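CoA binding domain protein (Escherichia coli, PDB 3QA9) is of unknown function but belongs to the CoA-binding domain family, with a Rossmann-type fold of helices packed round a parallel beta sheet. Local coordinates at residues M130-E133 and H134-L137; I12-I15 and L16-K20; G6-D9 and E10-R13; F81-P84 and A85-W88. All blocks are in the same frame, centred on the assembly; numbering follows the deposited sequence.

Interaction 1 of 4, residues M130-E133 and H134-L137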
loop_
_atom_site.group_PDB
_atom_site.type_symbol
_atom_site.label_atom_id
_atom_site.label_comp_id
_atom_site.label_asym_id
_atom_site.label_seq_id
_atom_site.Cartn_x
_atom_site.Cartn_y
_atom_site.Cartn_z
ATOM N N MET A 130 5.900 -2.318 3.331
ATOM C CA MET A 130 6.449 -2.328 1.974
ATOM C C MET A 130 7.930 -1.941 1.960
ATOM O O MET A 130 8.733 -2.533 1.236
ATOM C CB MET A 130 5.656 -1.387 1.052
ATOM C CG MET A 130 4.283 -1.939 0.654
ATOM S SD MET A 130 3.502 -1.107 -0.746
ATOM C CE MET A 130 4.347 -1.887 -2.136
ATOM N N MET A 131 8.289 -0.953 2.770
ATOM C CA MET A 131 9.674 -0.508 2.848
ATOM C C MET A 131 10.572 -1.583 3.462
ATOM O O MET A 131 11.614 -1.920 2.893
ATOM C CB MET A 131 9.758 0.786 3.664
ATOM C CG MET A 131 11.183 1.272 3.920
ATOM S SD MET A 131 11.217 2.919 4.667
ATOM C CE MET A 131 10.396 2.600 6.218
ATOM N N ARG A 132 10.165 -2.126 4.613
ATOM C CA ARG A 132 10.945 -3.164 5.292
ATOM C C ARG A 132 11.113 -4.394 4.402
ATOM O O ARG A 132 12.185 -4.996 4.348
ATOM C CB ARG A 132 10.264 -3.576 6.608
ATOM C CG ARG A 132 11.000 -4.676 7.387
ATOM C CD ARG A 132 12.237 -4.131 8.088
ATOM N NE ARG A 132 13.407 -5.014 8.048
ATOM C CZ ARG A 132 14.158 -5.231 6.969
ATOM N NH1 ARG A 132 13.862 -4.642 5.823
ATOM N NH2 ARG A 132 15.245 -5.990 7.049
ATOM N N GLU A 133 10.057 -4.770 3.693
ATOM C CA GLU A 133 10.134 -5.941 2.826
ATOM C C GLU A 133 11.039 -5.670 1.631
ATOM O O GLU A 133 11.759 -6.558 1.170
ATOM C CB GLU A 133 8.734 -6.344 2.357
ATOM C CG GLU A 133 7.831 -6.830 3.492
ATOM C CD GLU A 133 8.393 -8.050 4.196
ATOM O OE1 GLU A 133 8.377 -9.143 3.599
ATOM O OE2 GLU A 133 8.862 -7.921 5.343
ATOM N N HIS A 134 11.014 -4.442 1.129
ATOM C CA HIS A 134 11.863 -4.099 0.002
ATOM C C HIS A 134 13.316 -4.220 0.443
ATOM O O HIS A 134 14.137 -4.798 -0.262
ATOM C CB HIS A 134 11.577 -2.677 -0.475
ATOM C CG HIS A 134 12.106 -2.387 -1.844
ATOM N ND1 HIS A 134 13.451 -2.225 -2.105
ATOM C CD2 HIS A 134 11.475 -2.274 -3.036
ATOM C CE1 HIS A 134 13.624 -2.029 -3.400
ATOM N NE2 HIS A 134 12.440 -2.056 -3.988
ATOM N N GLU A 135 13.625 -3.681 1.620
ATOM C CA GLU A 135 14.984 -3.728 2.155
ATOM C C GLU A 135 15.439 -5.159 2.458
ATOM O O GLU A 135 16.599 -5.519 2.266
ATOM C CB GLU A 135 15.068 -2.900 3.441
ATOM C CG GLU A 135 14.542 -1.477 3.309
ATOM C CD GLU A 135 14.580 -0.701 4.624
ATOM O OE1 GLU A 135 14.326 -1.305 5.692
ATOM O OE2 GLU A 135 14.846 0.522 4.587
ATOM N N ARG A 136 14.504 -5.971 2.925
ATOM C CA ARG A 136 14.768 -7.353 3.306
ATOM C C ARG A 136 14.913 -8.318 2.131
ATOM O O ARG A 136 15.771 -9.197 2.117
ATOM C CB ARG A 136 13.618 -7.831 4.194
ATOM C CG ARG A 136 13.850 -9.122 4.912
ATOM C CD ARG A 136 12.710 -9.397 5.890
ATOM N NE ARG A 136 11.455 -9.804 5.263
ATOM C CZ ARG A 136 11.207 -11.023 4.794
ATOM N NH1 ARG A 136 12.127 -11.968 4.870
ATOM N NH2 ARG A 136 10.024 -11.311 4.278
ATOM N N LEU A 137 14.056 -8.135 1.143
ATOM C CA LEU A 137 14.001 -9.017 -0.010
ATOM C C LEU A 137 14.671 -8.560 -1.267
ATOM O O LEU A 137 15.071 -9.366 -2.090
ATOM C CB LEU A 137 12.545 -9.312 -0.330
ATOM C CG LEU A 137 11.820 -9.954 0.834
ATOM C CD1 LEU A 137 10.414 -10.305 0.423
ATOM C CD2 LEU A 137 12.561 -11.194 1.244
#
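Glu133 and Arg136 form an i to i+3 salt bridge on helix 130-137, the last helix of this Rossmann-type domain, which packs beside helix 9-18. Arg136 grips the carboxylate side-on, using NE and one terminal nitrogen for separate oxygens. NH2 donates to Glu133 OE1 on its syn side at 2.8 Å, whereas NE reaches Glu133 OE2 at 3.2 Å from above the carboxylate plane; the carboxylate and guanidinium planes are 45° apart. The acid can meet its partner because its chain folds back at chi2 (-60°), and two bonds restrict the rotation of both groups. Arg136 NH2 also forms a salt bridge with Asp9 OD1, so the cation serves two acids; its positive charge beside the buried Glu133 would be expected to favour the ionised form of that acid.

On the more exposed flank, the chain of Arg132 bends at chi2 and chi3 and lays its guanidinium across the aliphatic root of Arg136, whose CG lies over one face. Arg132 NH1 is 3.4 Å from Glu135 OE1, but the oxygen sits well out of the guanidinium plane: the attraction is one of charge without a directed N-H. Met131 runs alongside Glu135, with Met131 CG 3.8 Å from Glu135 OE2, and its side chain also touches Ile37 and Tyr41 of helix 34-43. Backbone bonds such as Glu135 N to Met131 O (3.0 Å) hold this spacing. Leucine suits position 137, where it faces both helix 9-18 and the salt bridge: CD1 packs against Ile12, while Leu137 CD2 lies 3.6 Å above the Arg136 guanidinium plane, offset toward its rim.

Interaction 2 of 4, residues I12-I15 and L16-K20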
loop_
_atom_site.group_PDB
_atom_site.type_symbol
_atom_site.label_atom_id
_atom_site.label_comp_id
_atom_site.label_asym_id
_atom_site.label_seq_id
_atom_site.Cartn_x
_atom_site.Cartn_y
_atom_site.Cartn_z
ATOM N N ILE A 12 6.146 -12.255 -1.961
ATOM C CA ILE A 12 6.301 -10.859 -1.581
ATOM C C ILE A 12 7.269 -10.182 -2.540
ATOM O O ILE A 12 7.043 -9.068 -3.007
ATOM C CB ILE A 12 6.833 -10.744 -0.145
ATOM C CG1 ILE A 12 5.791 -11.284 0.829
ATOM C CG2 ILE A 12 7.156 -9.304 0.162
ATOM C CD1 ILE A 12 4.463 -10.563 0.754
ATOM N N ARG A 13 8.357 -10.879 -2.834
ATOM C CA ARG A 13 9.356 -10.364 -3.757
ATOM C C ARG A 13 8.703 -10.090 -5.110
ATOM O O ARG A 13 8.956 -9.069 -5.740
ATOM C CB ARG A 13 10.509 -11.370 -3.934
ATOM C CG ARG A 13 11.706 -10.770 -4.667
ATOM C CD ARG A 13 12.779 -11.820 -5.012
ATOM N NE ARG A 13 12.221 -12.862 -5.866
ATOM C CZ ARG A 13 11.900 -12.723 -7.149
ATOM N NH1 ARG A 13 12.084 -11.579 -7.780
ATOM N NH2 ARG A 13 11.350 -13.739 -7.789
ATOM N N GLU A 14 7.862 -11.014 -5.554
ATOM C CA GLU A 14 7.180 -10.855 -6.833
ATOM C C GLU A 14 6.265 -9.645 -6.855
ATOM O O GLU A 14 6.204 -8.910 -7.834
ATOM C CB GLU A 14 6.381 -12.122 -7.164
ATOM C CG GLU A 14 7.274 -13.296 -7.513
ATOM C CD GLU A 14 6.517 -14.572 -7.843
ATOM O OE1 GLU A 14 5.407 -14.483 -8.387
ATOM O OE2 GLU A 14 7.051 -15.662 -7.574
ATOM N N ILE A 15 5.547 -9.440 -5.764
ATOM C CA ILE A 15 4.644 -8.303 -5.674
ATOM C C ILE A 15 5.402 -6.985 -5.799
ATOM O O ILE A 15 4.995 -6.087 -6.538
ATOM C CB ILE A 15 3.887 -8.326 -4.335
ATOM C CG1 ILE A 15 2.901 -9.500 -4.325
ATOM C CG2 ILE A 15 3.171 -7.011 -4.120
ATOM C CD1 ILE A 15 2.300 -9.765 -2.959
ATOM N N LEU A 16 6.510 -6.877 -5.077
ATOM C CA LEU A 16 7.317 -5.661 -5.094
ATOM C C LEU A 16 8.033 -5.431 -6.413
ATOM O O LEU A 16 8.283 -4.291 -6.801
ATOM C CB LEU A 16 8.347 -5.702 -3.972
ATOM C CG LEU A 16 7.796 -5.677 -2.547
ATOM C CD1 LEU A 16 8.943 -5.872 -1.571
ATOM C CD2 LEU A 16 7.074 -4.361 -2.289
ATOM N N THR A 17 8.377 -6.514 -7.098
ATOM C CA THR A 17 9.066 -6.379 -8.364
ATOM C C THR A 17 8.148 -6.154 -9.549
ATOM O O THR A 17 8.474 -5.408 -10.457
ATOM C CB THR A 17 9.946 -7.604 -8.645
ATOM O OG1 THR A 17 9.145 -8.784 -8.624
ATOM C CG2 THR A 17 11.000 -7.726 -7.624
ATOM N N ARG A 18 6.989 -6.789 -9.537
ATOM C CA ARG A 18 6.068 -6.672 -10.660
ATOM C C ARG A 18 5.102 -5.492 -10.696
ATOM O O ARG A 18 4.727 -5.022 -11.774
ATOM C CB ARG A 18 5.278 -7.979 -10.800
ATOM C CG ARG A 18 6.175 -9.193 -10.959
ATOM C CD ARG A 18 5.380 -10.477 -11.097
ATOM N NE ARG A 18 6.258 -11.640 -11.204
ATOM C CZ ARG A 18 5.831 -12.892 -11.340
ATOM N NH1 ARG A 18 4.530 -13.147 -11.386
ATOM N NH2 ARG A 18 6.705 -13.888 -11.429
ATOM N N TYR A 19 4.709 -5.001 -9.529
ATOM C CA TYR A 19 3.750 -3.902 -9.447
ATOM C C TYR A 19 4.357 -2.591 -8.976
ATOM O O TYR A 19 4.825 -2.488 -7.853
ATOM C CB TYR A 19 2.630 -4.306 -8.506
ATOM C CG TYR A 19 1.908 -5.552 -8.939
ATOM C CD1 TYR A 19 1.651 -6.573 -8.035
ATOM C CD2 TYR A 19 1.427 -5.681 -10.239
ATOM C CE1 TYR A 19 0.930 -7.689 -8.403
ATOM C CE2 TYR A 19 0.705 -6.795 -10.629
ATOM C CZ TYR A 19 0.457 -7.795 -9.702
ATOM O OH TYR A 19 -0.250 -8.911 -10.060
ATOM N N LYS A 20 4.329 -1.577 -9.830
ATOM C CA LYS A 20 4.912 -0.303 -9.461
ATOM C C LYS A 20 3.897 0.809 -9.224
ATOM O O LYS A 20 4.249 1.870 -8.734
ATOM C CB LYS A 20 5.933 0.120 -10.529
ATOM C CG LYS A 20 7.015 -0.912 -10.810
ATOM C CD LYS A 20 7.949 -1.166 -9.626
ATOM C CE LYS A 20 8.823 -2.393 -9.885
ATOM N NZ LYS A 20 9.876 -2.655 -8.872
HETATM O O HOH W 1 4.011 -16.062 -10.906
HETATM O O HOH W 2 4.430 -3.524 -5.198
#
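Four i to i+4 backbone bonds, from Leu16 N to Ile12 O (3.1 Å) through Tyr19 N to Ile15 O (3.2 Å), carry this stretch to the end of helix 9-18, and Tyr19 is the first residue to leave helical backbone angles. Glu14 and Arg18 then run side by side, one turn apart. The carboxylate does not meet the guanidinium edge-on: OE1 rests 3.1 Å above the guanidinium plane of Arg18, toward its rim, with the two planes 26° apart. No N-H points at the oxygen, so charge alone links the pair directly, while a water bridges them by donating to Glu14 OE1 and accepting from Arg18 NH1.

Helix 9-18 packs on the Rossmann-type sheet over strands 101-104 and 123-126, and its residue types follow from that. The branched side chain of Ile15 packs on Ile123 and Val125, and Leu16 on Trp103. Ile12 CG2 and Leu16 CD1 meet at 4.2 Å on this apolar side.

Thr17 turns its hydroxyl back onto its own helix. With chi1 at 57°, OG1 lies between the backbone N and carbonyl carbon and approaches Arg13 O (2.9 Å) and Glu14 O (3.0 Å), two carbonyls within reach of its single proton. The short hydroxyl of threonine suits this place, since it can reach the carbonyls of the preceding turn.

Beyond the last turn, a second water donates to both Ile15 O and Tyr19 O. Lys20 folds its long chain back so that NZ reaches Leu16 O at 3.1 Å, in the carbonyl plane on a lone pair; the same oxygen is hydrogen-bonded by Tyr47 OH.

Interaction 3 of 4, residues G6-D9 and E10-R13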
loop_
_atom_site.group_PDB
_atom_site.type_symbol
_atom_site.label_atom_id
_atom_site.label_comp_id
_atom_site.label_asym_id
_atom_site.label_seq_id
_atom_site.Cartn_x
_atom_site.Cartn_y
_atom_site.Cartn_z
ATOM N N GLY A 6 -0.388 -15.565 4.519
ATOM C CA GLY A 6 0.290 -16.840 4.388
ATOM C C GLY A 6 1.184 -16.931 3.169
ATOM O O GLY A 6 1.463 -18.024 2.683
ATOM N N LEU A 7 1.649 -15.788 2.677
ATOM C CA LEU A 7 2.511 -15.779 1.504
ATOM C C LEU A 7 3.947 -16.102 1.880
ATOM O O LEU A 7 4.329 -16.023 3.043
ATOM C CB LEU A 7 2.469 -14.411 0.823
ATOM C CG LEU A 7 1.093 -13.884 0.414
ATOM C CD1 LEU A 7 1.238 -12.450 -0.075
ATOM C CD2 LEU A 7 0.488 -14.766 -0.675
ATOM N N THR A 8 4.734 -16.472 0.877
ATOM C CA THR A 8 6.136 -16.792 1.073
ATOM C C THR A 8 6.937 -15.556 0.701
ATOM O O THR A 8 6.420 -14.634 0.066
ATOM C CB THR A 8 6.592 -17.930 0.139
ATOM O OG1 THR A 8 6.364 -17.541 -1.224
ATOM C CG2 THR A 8 5.822 -19.213 0.430
ATOM N N ASP A 9 8.199 -15.532 1.104
ATOM C CA ASP A 9 9.059 -14.415 0.755
ATOM C C ASP A 9 9.127 -14.246 -0.766
ATOM O O ASP A 9 9.198 -13.132 -1.257
ATOM C CB ASP A 9 10.463 -14.627 1.312
ATOM C CG ASP A 9 10.568 -14.306 2.797
ATOM O OD1 ASP A 9 9.552 -13.913 3.410
ATOM O OD2 ASP A 9 11.682 -14.448 3.337
ATOM N N GLU A 10 9.097 -15.348 -1.513
ATOM C CA GLU A 10 9.142 -15.280 -2.984
ATOM C C GLU A 10 7.948 -14.497 -3.535
ATOM O O GLU A 10 8.099 -13.664 -4.427
ATOM C CB GLU A 10 9.165 -16.695 -3.597
ATOM C CG GLU A 10 8.827 -16.752 -5.091
ATOM C CD GLU A 10 9.768 -15.947 -5.962
ATOM O OE1 GLU A 10 9.417 -15.657 -7.122
ATOM O OE2 GLU A 10 10.856 -15.601 -5.481
ATOM N N ASP A 11 6.762 -14.773 -2.998
ATOM C CA ASP A 11 5.541 -14.090 -3.428
ATOM C C ASP A 11 5.646 -12.592 -3.140
ATOM O O ASP A 11 5.257 -11.761 -3.944
ATOM C CB ASP A 11 4.297 -14.617 -2.686
ATOM C CG ASP A 11 4.049 -16.104 -2.888
ATOM O OD1 ASP A 11 4.319 -16.624 -3.984
ATOM O OD2 ASP A 11 3.568 -16.737 -1.925
ATOM N N ILE A 12 6.146 -12.255 -1.961
ATOM C CA ILE A 12 6.301 -10.859 -1.581
ATOM C C ILE A 12 7.269 -10.182 -2.540
ATOM O O ILE A 12 7.043 -9.068 -3.007
ATOM C CB ILE A 12 6.833 -10.744 -0.145
ATOM C CG1 ILE A 12 5.791 -11.284 0.829
ATOM C CG2 ILE A 12 7.156 -9.304 0.162
ATOM C CD1 ILE A 12 4.463 -10.563 0.754
ATOM N N ARG A 13 8.357 -10.879 -2.834
ATOM C CA ARG A 13 9.356 -10.364 -3.757
ATOM C C ARG A 13 8.703 -10.090 -5.110
ATOM O O ARG A 13 8.956 -9.069 -5.740
ATOM C CB ARG A 13 10.509 -11.370 -3.934
ATOM C CG ARG A 13 11.706 -10.770 -4.667
ATOM C CD ARG A 13 12.779 -11.820 -5.012
ATOM N NE ARG A 13 12.221 -12.862 -5.866
ATOM C CZ ARG A 13 11.900 -12.723 -7.149
ATOM N NH1 ARG A 13 12.084 -11.579 -7.780
ATOM N NH2 ARG A 13 11.350 -13.739 -7.789
#
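Thr8 and Asp11 form a capping box at the start of helix 9-18, and their mutual grip is the tight part of this contact. Thr8 N donates to Asp11 OD2 at 3.0 Å along an almost straight line (178°), approaching from above the carboxylate plane. In return Asp11 N reaches Thr8 OG1 at 3.3 Å, a weak capping bond. The hydroxyl also donates weakly to OD2, so one carboxylate oxygen receives both the amide and the hydroxyl of Thr8. Threonine suits the N-cap because its short OG1, at a chi1 of 58°, can turn toward a backbone N-H of the first turn. Aspartate is just long enough to reach back to the residue before the helix.

Apolar packing reinforces the cap. Leu7 CD1 touches Ile12 CD1 at 3.8 Å, the two side chains crossing at about a right angle. They flank the N-cap as a hydrophobic staple does, and both also rest on Val125.

On the solvent side the exposed Glu10 has little to do with 6-9 and instead forms a salt bridge with Arg13, within the helix. Arg13 bends at chi3, and its NE is 3.1 Å from Glu10 OE2, which lies in the guanidinium plane of Arg13; NH2 adds weaker bonds to both oxygens, including Glu10 OE1 at 2.8 Å. That OE1 is close to the like-charged Glu14, a repulsion that Arg13 probably offsets. Asp9 turns elsewhere, to Arg136.

Three acids in the first turn, Asp9, Glu10 and Asp11, thus gather at the N-terminal end of the helix, where the positive end of its dipole would be expected to favour their ionised forms.

Interaction 4 of 4, residues F81-P84 and A85-W88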
loop_
_atom_site.group_PDB
_atom_site.type_symbol
_atom_site.label_atom_id
_atom_site.label_comp_id
_atom_site.label_asym_id
_atom_site.label_seq_id
_atom_site.Cartn_x
_atom_site.Cartn_y
_atom_site.Cartn_z
ATOM N N PHE A 81 -2.678 2.405 5.516
ATOM C CA PHE A 81 -2.189 3.007 6.748
ATOM C C PHE A 81 -3.476 3.555 7.353
ATOM O O PHE A 81 -3.700 4.764 7.363
ATOM C CB PHE A 81 -1.222 4.160 6.451
ATOM C CG PHE A 81 0.150 3.709 6.053
ATOM C CD1 PHE A 81 1.114 3.435 7.021
ATOM C CD2 PHE A 81 0.499 3.609 4.714
ATOM C CE1 PHE A 81 2.397 3.024 6.658
ATOM C CE2 PHE A 81 1.783 3.197 4.337
ATOM C CZ PHE A 81 2.736 2.926 5.311
ATOM N N VAL A 82 -4.335 2.653 7.829
ATOM C CA VAL A 82 -5.624 3.042 8.407
ATOM C C VAL A 82 -6.005 2.149 9.581
ATOM O O VAL A 82 -5.461 1.057 9.750
ATOM C CB VAL A 82 -6.766 2.936 7.363
ATOM C CG1 VAL A 82 -6.483 3.836 6.185
ATOM C CG2 VAL A 82 -6.912 1.486 6.892
ATOM N N ASP A 83 -6.942 2.620 10.398
ATOM C CA ASP A 83 -7.409 1.834 11.533
ATOM C C ASP A 83 -8.135 0.628 10.938
ATOM O O ASP A 83 -8.824 0.751 9.929
ATOM C CB ASP A 83 -8.373 2.662 12.386
ATOM C CG ASP A 83 -7.670 3.761 13.168
ATOM O OD1 ASP A 83 -8.299 4.815 13.407
ATOM O OD2 ASP A 83 -6.497 3.567 13.552
ATOM N N PRO A 84 -7.980 -0.557 11.544
ATOM C CA PRO A 84 -8.639 -1.765 11.038
ATOM C C PRO A 84 -10.133 -1.650 10.720
ATOM O O PRO A 84 -10.601 -2.167 9.706
ATOM C CB PRO A 84 -8.369 -2.781 12.140
ATOM C CG PRO A 84 -7.004 -2.394 12.605
ATOM C CD PRO A 84 -7.126 -0.878 12.701
ATOM N N ALA A 85 -10.885 -0.978 11.583
ATOM C CA ALA A 85 -12.326 -0.841 11.382
ATOM C C ALA A 85 -12.707 -0.051 10.137
ATOM O O ALA A 85 -13.866 -0.073 9.719
ATOM C CB ALA A 85 -12.962 -0.203 12.609
ATOM N N LYS A 86 -11.737 0.642 9.548
ATOM C CA LYS A 86 -11.989 1.453 8.355
ATOM C C LYS A 86 -11.512 0.809 7.062
ATOM O O LYS A 86 -11.829 1.279 5.974
ATOM C CB LYS A 86 -11.284 2.799 8.487
ATOM C CG LYS A 86 -11.739 3.636 9.641
ATOM C CD LYS A 86 -10.807 4.784 9.842
ATOM C CE LYS A 86 -11.065 5.390 11.187
ATOM N NZ LYS A 86 -10.353 6.654 11.299
ATOM N N ALA A 87 -10.754 -0.270 7.176
ATOM C CA ALA A 87 -10.192 -0.899 5.992
ATOM C C ALA A 87 -11.162 -1.424 4.945
ATOM O O ALA A 87 -10.866 -1.367 3.752
ATOM C CB ALA A 87 -9.239 -2.007 6.401
ATOM N N TRP A 88 -12.315 -1.930 5.376
ATOM C CA TRP A 88 -13.290 -2.493 4.442
ATOM C C TRP A 88 -13.578 -1.576 3.260
ATOM O O TRP A 88 -13.656 -2.005 2.115
ATOM C CB TRP A 88 -14.613 -2.801 5.162
ATOM C CG TRP A 88 -15.382 -1.580 5.601
ATOM C CD1 TRP A 88 -15.224 -0.877 6.766
ATOM C CD2 TRP A 88 -16.377 -0.879 4.844
ATOM N NE1 TRP A 88 -16.068 0.209 6.785
ATOM C CE2 TRP A 88 -16.804 0.220 5.629
ATOM C CE3 TRP A 88 -16.991 -1.103 3.601
ATOM C CZ2 TRP A 88 -17.768 1.134 5.178
ATOM C CZ3 TRP A 88 -17.953 -0.196 3.156
ATOM C CH2 TRP A 88 -18.349 0.892 3.956
HETATM O O HOH W 3 -12.777 -2.796 7.981
#
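Lys86 N donates to Asp83 O at 2.9 Å, and one residue further on Ala87 N donates to Pro84 O at 3.2 Å. Both are i to i+3 bonds, closing two overlapping type I turns, and each donor stands above the plane of its carbonyl, by 45° and 65°. Proline suits the second position of the first turn: its ring restricts phi (-48° here) to the range a type I turn needs, and the N-H it lacks is not called for there.

Around this backbone, Asp83 and Lys86 point the same way, side by side. The lysine chain runs extended beyond CG and passes its methylenes along Asp83, with Lys86 CE 4.0 Å from Asp83 CB. Its NZ ends 3.5 Å from Asp83 OD1, a long salt bridge with a weak hydrogen bond, fitting for exposed side chains. On the inner side Val82 CG2 meets Ala87 CB at 4.2 Å. The methyl of alanine is small enough for this buried position, and Val82 itself lies on Val25 of the neighbouring strand.

A water forms the next shell. It donates to Pro84 O and accepts from Trp88 N, each at 2.8 Å, so Pro84 O receives both the amide of Ala87 and this water. The same water and Ala85 O lie at the edge of the Trp88 ring, in its plane. Tyr110 from another loop packs on Pro84.

The turns lead from strand 77-80 into helix 87-97, which in turn precedes the adjacent parallel strand 101-104: the beta-alpha-beta crossover from which Rossmann-type domains are built.

In the fold
Along the chain the order is interaction 3, interaction 2, interaction 4, interaction 1. Interactions 3 and 2 follow one another on helix 9-18, sharing Ile12 and Arg13, with centres about 10 Å apart. Interaction 1, on helix 130-137, lies about 11 Å from interaction 2 and 12 Å from interaction 3, centre to centre. It touches both, through Leu137 on Ile12 and the Arg136-Asp9 salt bridge, so the first and last helices of the fold are joined. Interaction 4 stands apart, its centre 22 to 23 Å from the others, where strand 77-80 of the five-stranded parallel sheet gives way to helix 87-97.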